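Local coordinates for protein SsfX3 (Streptomyces sp. SF2575, PDB 3SKV) that probably transfers a salicylyl group onto a tetracycline intermediate during antibiotic biosynthesis, as a GDSL/SGNH-family acyltransferase, at residues Y332-R343 with F367-L378. The protein carries 1 engineered substitution. Numbering follows the deposited sequence.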
ATOM      1  N   TYR A 332     -20.772   2.363   1.842  1.00 26.38           N
ATOM      2  CA  TYR A 332     -20.178   2.621   3.139  1.00 25.46           C
ATOM      3  C   TYR A 332     -19.633   1.338   3.776  1.00 32.60           C
ATOM      4  O   TYR A 332     -20.326   0.330   3.818  1.00 34.71           O
ATOM      5  CB  TYR A 332     -21.169   3.330   4.054  1.00 25.43           C
ATOM      6  CG  TYR A 332     -20.653   3.468   5.470  1.00 27.06           C
ATOM      7  CD1 TYR A 332     -19.564   4.301   5.765  1.00 28.16           C
ATOM      8  CD2 TYR A 332     -21.214   2.725   6.514  1.00 27.69           C
ATOM      9  CE1 TYR A 332     -19.063   4.407   7.069  1.00 27.15           C
ATOM     10  CE2 TYR A 332     -20.737   2.841   7.819  1.00 28.05           C
ATOM     11  CZ  TYR A 332     -19.637   3.654   8.088  1.00 34.60           C
ATOM     12  OH  TYR A 332     -19.173   3.758   9.384  1.00 28.30           O
ATOM     13  N   LEU A 333     -18.392   1.374   4.243  1.00 29.31           N
ATOM     14  CA  LEU A 333     -17.704   0.289   4.950  1.00 28.83           C
ATOM     15  C   LEU A 333     -17.431   0.749   6.374  1.00 31.40           C
ATOM     16  O   LEU A 333     -16.645   1.671   6.589  1.00 27.63           O
ATOM     17  CB  LEU A 333     -16.371  -0.083   4.254  1.00 28.16           C
ATOM     18  CG  LEU A 333     -15.632  -1.338   4.729  1.00 32.63           C
ATOM     19  CD1 LEU A 333     -16.422  -2.554   4.348  1.00 33.06           C
ATOM     20  CD2 LEU A 333     -14.211  -1.437   4.129  1.00 29.38           C
ATOM     21  N   ASP A 334     -18.096   0.120   7.343  1.00 31.50           N
ATOM     22  CA  ASP A 334     -17.935   0.442   8.753  1.00 31.67           C
ATOM     23  C   ASP A 334     -16.591  -0.143   9.231  1.00 32.61           C
ATOM     24  O   ASP A 334     -16.409  -1.356   9.187  1.00 30.36           O
ATOM     25  CB  ASP A 334     -19.131  -0.148   9.525  1.00 35.06           C
ATOM     26  CG  ASP A 334     -19.272   0.182  11.004  1.00 48.56           C
ATOM     27  OD1 ASP A 334     -18.475   1.026  11.518  1.00 47.61           O
ATOM     28  OD2 ASP A 334     -20.201  -0.383  11.648  1.00 58.17           O
ATOM     29  N   GLY A 335     -15.653   0.735   9.627  1.00 27.85           N
ATOM     30  CA  GLY A 335     -14.333   0.343  10.136  1.00 26.59           C
ATOM     31  C   GLY A 335     -14.388  -0.480  11.422  1.00 29.58           C
ATOM     32  O   GLY A 335     -13.482  -1.256  11.699  1.00 26.28           O
ATOM     33  N   MET A 336     -15.450  -0.293  12.224  1.00 29.32           N
ATOM     34  CA  MET A 336     -15.743  -1.052  13.445  1.00 30.97           C
ATOM     35  C   MET A 336     -16.145  -2.479  13.059  1.00 34.58           C
ATOM     36  O   MET A 336     -15.976  -3.386  13.867  1.00 34.44           O
ATOM     37  CB  MET A 336     -16.871  -0.399  14.263  1.00 34.60           C
ATOM     38  CG  MET A 336     -16.603   1.052  14.607  1.00 39.03           C
ATOM     39  SD  MET A 336     -15.264   1.290  15.798  1.00 43.61           S
ATOM     40  CE  MET A 336     -16.200   1.234  17.302  1.00 41.24           C
ATOM     41  N   ARG A 337     -16.658  -2.688  11.826  1.00 30.93           N
ATOM     42  CA  ARG A 337     -16.972  -4.052  11.342  1.00 30.43           C
ATOM     43  C   ARG A 337     -15.688  -4.701  10.814  1.00 33.88           C
ATOM     44  O   ARG A 337     -15.459  -5.888  11.051  1.00 35.56           O
ATOM     45  CB  ARG A 337     -18.100  -4.074  10.299  1.00 25.87           C
ATOM     46  CG  ARG A 337     -19.443  -3.624  10.890  1.00 28.24           C
ATOM     47  CD  ARG A 337     -20.608  -3.811   9.930  1.00 34.64           C
ATOM     48  NE  ARG A 337     -20.609  -5.160   9.364  1.00 39.72           N
ATOM     49  CZ  ARG A 337     -21.144  -6.219   9.964  1.00 48.56           C
ATOM     50  NH1 ARG A 337     -21.772  -6.085  11.125  1.00 38.85           N
ATOM     51  NH2 ARG A 337     -21.067  -7.419   9.400  1.00 24.73           N
ATOM     52  N   VAL A 338     -14.799  -3.900  10.201  1.00 28.21           N
ATOM     53  CA  VAL A 338     -13.513  -4.411   9.732  1.00 27.81           C
ATOM     54  C   VAL A 338     -12.546  -4.693  10.903  1.00 31.04           C
ATOM     55  O   VAL A 338     -12.001  -5.791  11.002  1.00 30.02           O
ATOM     56  CB  VAL A 338     -12.918  -3.615   8.532  1.00 31.05           C
ATOM     57  CG1 VAL A 338     -11.549  -4.140   8.112  1.00 30.20           C
ATOM     58  CG2 VAL A 338     -13.859  -3.683   7.342  1.00 31.08           C
ATOM     59  N   TRP A 339     -12.387  -3.736  11.803  1.00 28.22           N
ATOM     60  CA  TRP A 339     -11.497  -3.869  12.939  1.00 29.62           C
ATOM     61  C   TRP A 339     -12.067  -3.076  14.113  1.00 33.60           C
ATOM     62  O   TRP A 339     -11.791  -1.887  14.255  1.00 34.97           O
ATOM     63  CB  TRP A 339     -10.109  -3.345  12.521  1.00 28.87           C
ATOM     64  CG  TRP A 339      -9.047  -3.553  13.552  1.00 30.96           C
ATOM     65  CD1 TRP A 339      -8.705  -2.703  14.557  1.00 34.52           C
ATOM     66  CD2 TRP A 339      -8.201  -4.705  13.691  1.00 31.04           C
ATOM     67  NE1 TRP A 339      -7.688  -3.245  15.312  1.00 34.44           N
ATOM     68  CE2 TRP A 339      -7.341  -4.463  14.788  1.00 35.31           C
ATOM     69  CE3 TRP A 339      -8.085  -5.923  12.990  1.00 31.77           C
ATOM     70  CZ2 TRP A 339      -6.367  -5.380  15.195  1.00 34.38           C
ATOM     71  CZ3 TRP A 339      -7.106  -6.816  13.378  1.00 33.69           C
ATOM     72  CH2 TRP A 339      -6.266  -6.547  14.476  1.00 34.95           C
ATOM     73  N   GLY A 340     -12.881  -3.721  14.927  1.00 30.03           N
ATOM     74  CA  GLY A 340     -13.535  -3.059  16.051  1.00 30.56           C
ATOM     75  C   GLY A 340     -12.910  -3.254  17.419  1.00 36.79           C
ATOM     76  O   GLY A 340     -11.818  -3.839  17.536  1.00 36.33           O
ATOM     77  N   PRO A 341     -13.637  -2.783  18.478  1.00 35.11           N
ATOM     78  CA  PRO A 341     -13.128  -2.892  19.858  1.00 36.24           C
ATOM     79  C   PRO A 341     -13.016  -4.311  20.408  1.00 42.24           C
ATOM     80  O   PRO A 341     -12.270  -4.544  21.365  1.00 41.90           O
ATOM     81  CB  PRO A 341     -14.132  -2.064  20.681  1.00 39.37           C
ATOM     82  CG  PRO A 341     -14.923  -1.280  19.690  1.00 42.70           C
ATOM     83  CD  PRO A 341     -14.946  -2.089  18.451  1.00 37.19           C
ATOM     84  N   GLU A 342     -13.754  -5.252  19.810  1.00 40.89           N
ATOM     85  CA  GLU A 342     -13.758  -6.670  20.179  1.00 42.28           C
ATOM     86  C   GLU A 342     -12.449  -7.392  19.782  1.00 47.66           C
ATOM     87  O   GLU A 342     -12.228  -8.545  20.184  1.00 49.02           O
ATOM     88  CB  GLU A 342     -15.027  -7.386  19.643  1.00 43.77           C
ATOM     89  CG  GLU A 342     -15.120  -7.573  18.129  1.00 50.08           C
ATOM     90  CD  GLU A 342     -14.904  -6.336  17.277  1.00 79.72           C
ATOM     91  OE1 GLU A 342     -15.623  -5.327  17.475  1.00 68.39           O
ATOM     92  OE2 GLU A 342     -13.955  -6.353  16.461  1.00 85.02           O
ATOM     93  N   ARG A 343     -11.588  -6.709  19.005  1.00 42.51           N
ATOM     94  CA  ARG A 343     -10.283  -7.228  18.591  1.00 41.13           C
ATOM     95  C   ARG A 343      -9.342  -7.177  19.782  1.00 43.95           C
ATOM     96  O   ARG A 343      -8.966  -6.095  20.239  1.00 43.01           O
ATOM     97  CB  ARG A 343      -9.729  -6.412  17.397  1.00 38.59           C
ATOM     98  CG  ARG A 343      -9.612  -7.202  16.099  1.00 39.10           C
ATOM     99  CD  ARG A 343     -10.834  -8.061  15.815  1.00 42.49           C
ATOM    100  NE  ARG A 343     -11.358  -7.832  14.476  1.00 51.06           N
ATOM    101  CZ  ARG A 343     -11.842  -8.789  13.695  1.00 63.16           C
ATOM    102  NH1 ARG A 343     -11.884 -10.047  14.121  1.00 53.90           N
ATOM    103  NH2 ARG A 343     -12.289  -8.499  12.480  1.00 44.32           N
ATOM    104  N   PHE A 367      -7.389  -8.994   9.560  1.00 21.89           N
ATOM    105  CA  PHE A 367      -7.773  -7.721   8.941  1.00 20.86           C
ATOM    106  C   PHE A 367      -8.129  -7.935   7.451  1.00 28.14           C
ATOM    107  O   PHE A 367      -9.174  -7.452   6.985  1.00 29.29           O
ATOM    108  CB  PHE A 367      -6.633  -6.681   9.084  1.00 21.52           C
ATOM    109  CG  PHE A 367      -7.067  -5.247   8.855  1.00 22.54           C
ATOM    110  CD1 PHE A 367      -7.305  -4.767   7.575  1.00 24.50           C
ATOM    111  CD2 PHE A 367      -7.270  -4.383   9.925  1.00 26.63           C
ATOM    112  CE1 PHE A 367      -7.750  -3.450   7.369  1.00 26.38           C
ATOM    113  CE2 PHE A 367      -7.680  -3.056   9.716  1.00 28.66           C
ATOM    114  CZ  PHE A 367      -7.927  -2.600   8.445  1.00 25.44           C
ATOM    115  N   ALA A 368      -7.286  -8.704   6.735  1.00 24.26           N
ATOM    116  CA  ALA A 368      -7.418  -9.021   5.321  1.00 24.16           C
ATOM    117  C   ALA A 368      -8.700  -9.790   5.007  1.00 28.94           C
ATOM    118  O   ALA A 368      -9.420  -9.403   4.079  1.00 29.66           O
ATOM    119  CB  ALA A 368      -6.196  -9.799   4.831  1.00 24.33           C
ATOM    120  N   GLU A 369      -8.984 -10.872   5.765  1.00 25.32           N
ATOM    121  CA  GLU A 369     -10.149 -11.742   5.598  0.50 25.24           C
ATOM    122  C   GLU A 369     -11.396 -10.938   5.964  1.00 31.77           C
ATOM    123  O   GLU A 369     -12.403 -11.001   5.251  1.00 31.66           O
ATOM    124  CB  GLU A 369     -10.006 -12.979   6.499  0.50 26.87           C
ATOM    125  CG  GLU A 369      -9.950 -14.351   5.832  0.50 41.72           C
ATOM    126  CD  GLU A 369      -8.843 -14.670   4.836  0.50 65.29           C
ATOM    127  OE1 GLU A 369      -8.901 -14.099   3.724  0.50 63.68           O
ATOM    128  OE2 GLU A 369      -8.105 -15.661   5.055  0.50 53.27           O
ATOM    129  N   SER A 370     -11.294 -10.123   7.026  1.00 28.65           N
ATOM    130  CA  SER A 370     -12.374  -9.265   7.492  1.00 29.30           C
ATOM    131  C   SER A 370     -12.769  -8.203   6.451  1.00 32.77           C
ATOM    132  O   SER A 370     -13.962  -7.970   6.233  1.00 33.08           O
ATOM    133  CB  SER A 370     -12.004  -8.630   8.830  1.00 33.81           C
ATOM    134  OG  SER A 370     -13.135  -8.006   9.417  1.00 44.30           O
ATOM    135  N   SER A 371     -11.768  -7.576   5.810  1.00 29.50           N
ATOM    136  CA  SER A 371     -11.967  -6.576   4.756  1.00 29.61           C
ATOM    137  C   SER A 371     -12.651  -7.224   3.559  1.00 35.61           C
ATOM    138  O   SER A 371     -13.593  -6.646   3.026  1.00 38.39           O
ATOM    139  CB  SER A 371     -10.633  -5.976   4.312  1.00 31.67           C
ATOM    140  OG  SER A 371      -9.983  -5.313   5.383  1.00 36.97           O
ATOM    141  N   ARG A 372     -12.192  -8.431   3.160  1.00 29.94           N
ATOM    142  CA  ARG A 372     -12.752  -9.185   2.031  1.00 30.04           C
ATOM    143  C   ARG A 372     -14.199  -9.575   2.294  1.00 33.42           C
ATOM    144  O   ARG A 372     -15.040  -9.413   1.408  1.00 34.11           O
ATOM    145  CB  ARG A 372     -11.902 -10.428   1.716  1.00 27.93           C
ATOM    146  CG  ARG A 372     -10.588 -10.094   1.039  1.00 32.27           C
ATOM    147  CD  ARG A 372      -9.759 -11.346   0.815  1.00 36.83           C
ATOM    148  NE  ARG A 372     -10.429 -12.277  -0.085  1.00 46.85           N
ATOM    149  CZ  ARG A 372     -10.553 -13.573   0.152  1.00 61.12           C
ATOM    150  NH1 ARG A 372     -10.019 -14.108   1.244  1.00 46.68           N
ATOM    151  NH2 ARG A 372     -11.202 -14.351  -0.706  1.00 49.90           N
ATOM    152  N   ARG A 373     -14.485 -10.047   3.512  1.00 28.90           N
ATOM    153  CA  ARG A 373     -15.821 -10.424   3.951  1.00 30.47           C
ATOM    154  C   ARG A 373     -16.762  -9.189   3.883  1.00 33.42           C
ATOM    155  O   ARG A 373     -17.848  -9.267   3.306  1.00 31.51           O
ATOM    156  CB  ARG A 373     -15.761 -10.992   5.390  1.00 31.91           C
ATOM    157  CG  ARG A 373     -17.146 -11.351   5.966  1.00 49.95           C
ATOM    158  CD  ARG A 373     -17.259 -11.571   7.485  1.00 65.46           C
ATOM    159  NE  ARG A 373     -15.977 -11.659   8.185  1.00 83.93           N
ATOM    160  CZ  ARG A 373     -15.394 -10.671   8.848  1.00 99.40           C
ATOM    161  NH1 ARG A 373     -15.955  -9.466   8.891  1.00 77.11           N
ATOM    162  NH2 ARG A 373     -14.236 -10.874   9.463  1.00 92.00           N
ATOM    163  N   GLU A 374     -16.314  -8.054   4.435  1.00 30.02           N
ATOM    164  CA  GLU A 374     -17.114  -6.827   4.417  1.00 30.43           C
ATOM    165  C   GLU A 374     -17.322  -6.261   2.998  1.00 33.17           C
ATOM    166  O   GLU A 374     -18.440  -5.898   2.644  1.00 34.92           O
ATOM    167  CB  GLU A 374     -16.573  -5.785   5.420  1.00 30.86           C
ATOM    168  CG  GLU A 374     -16.713  -6.192   6.879  1.00 38.67           C
ATOM    169  CD  GLU A 374     -18.114  -6.576   7.328  1.00 56.55           C
ATOM    170  OE1 GLU A 374     -19.082  -5.861   6.968  1.00 42.73           O
ATOM    171  OE2 GLU A 374     -18.236  -7.592   8.054  1.00 41.79           O
ATOM    172  N   MET A 375     -16.284  -6.261   2.176  1.00 26.86           N
ATOM    173  CA  MET A 375     -16.420  -5.783   0.802  1.00 26.77           C
ATOM    174  C   MET A 375     -17.270  -6.713  -0.066  1.00 28.75           C
ATOM    175  O   MET A 375     -17.994  -6.219  -0.946  1.00 28.48           O
ATOM    176  CB  MET A 375     -15.064  -5.503   0.186  1.00 28.65           C
ATOM    177  CG  MET A 375     -14.433  -4.264   0.733  1.00 33.19           C
ATOM    178  SD  MET A 375     -12.795  -4.079   0.034  1.00 39.10           S
ATOM    179  CE  MET A 375     -12.970  -2.479  -0.576  1.00 35.84           C
ATOM    180  N   ALA A 376     -17.230  -8.035   0.222  1.00 22.81           N
ATOM    181  CA  ALA A 376     -18.079  -8.999  -0.468  1.00 23.65           C
ATOM    182  C   ALA A 376     -19.542  -8.725  -0.072  1.00 28.37           C
ATOM    183  O   ALA A 376     -20.405  -8.712  -0.943  1.00 27.63           O
ATOM    184  CB  ALA A 376     -17.694 -10.418  -0.097  1.00 23.90           C
ATOM    185  N   ALA A 377     -19.802  -8.417   1.218  1.00 25.93           N
ATOM    186  CA  ALA A 377     -21.163  -8.101   1.711  1.00 26.23           C
ATOM    187  C   ALA A 377     -21.734  -6.889   0.974  1.00 30.67           C
ATOM    188  O   ALA A 377     -22.934  -6.844   0.716  1.00 31.05           O
ATOM    189  CB  ALA A 377     -21.150  -7.854   3.214  1.00 26.45           C
ATOM    190  N   LEU A 378     -20.866  -5.929   0.601  1.00 28.33           N
ATOM    191  CA  LEU A 378     -21.261  -4.733  -0.168  1.00 30.14           C
ATOM    192  C   LEU A 378     -21.514  -5.061  -1.650  1.00 37.42           C
ATOM    193  O   LEU A 378     -22.072  -4.243  -2.368  1.00 38.83           O
ATOM    194  CB  LEU A 378     -20.216  -3.614  -0.075  1.00 28.70           C
ATOM    195  CG  LEU A 378     -19.898  -3.035   1.294  1.00 33.14           C
ATOM    196  CD1 LEU A 378     -18.662  -2.167   1.217  1.00 31.67           C
ATOM    197  CD2 LEU A 378     -21.054  -2.252   1.855  1.00 34.74           C
TER
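Val338 CG1 lies over one face of the Phe367 ring, a CH-pi contact 4.1 Å from the centroid, while Trp339 meets the same ring obliquely, their planes at 37°, and Arg343 CG covers one face of the indole, toward its rim. In the GDSL/SGNH fold of SsfX3 the last helix, 361-377, packs against edge strand 330-333 of the parallel sheet and the short helix 335-338. Val338 is the knob, set among Phe367, Ser370, Ser371 and Glu374. With CG1 anti to the backbone N, that methyl faces the ring and CG2 is left to lie along the Glu374 chain. Toward the C-terminal end of the helix, Leu333 CD1 touches Glu374 CB at 3.4 Å and Leu378 CD1 at 3.9 Å, next to Val287 of the neighbouring strand.

Arg337, Arg373 and Glu374 form a salt-bridge network. Glu374 OE1 lies at the guanidinium edge of Arg337, close to its plane, and takes a nearly straight bond from NE (2.9 Å, 166°), which sits above the carboxylate plane, the two planes being 67° apart; Arg373 NH1 reaches the anti lone pair of OE2. Cutting Glu374 back to an alanine is likely to leave both arginines without their shared carboxylate and Val338 CG2 without the CG methylene. At the helix end, Val338 O takes two donors: Arg343 NH2 from above the carbonyl plane, and Ser370 OG in that plane on a lone pair, at 3.0 Å.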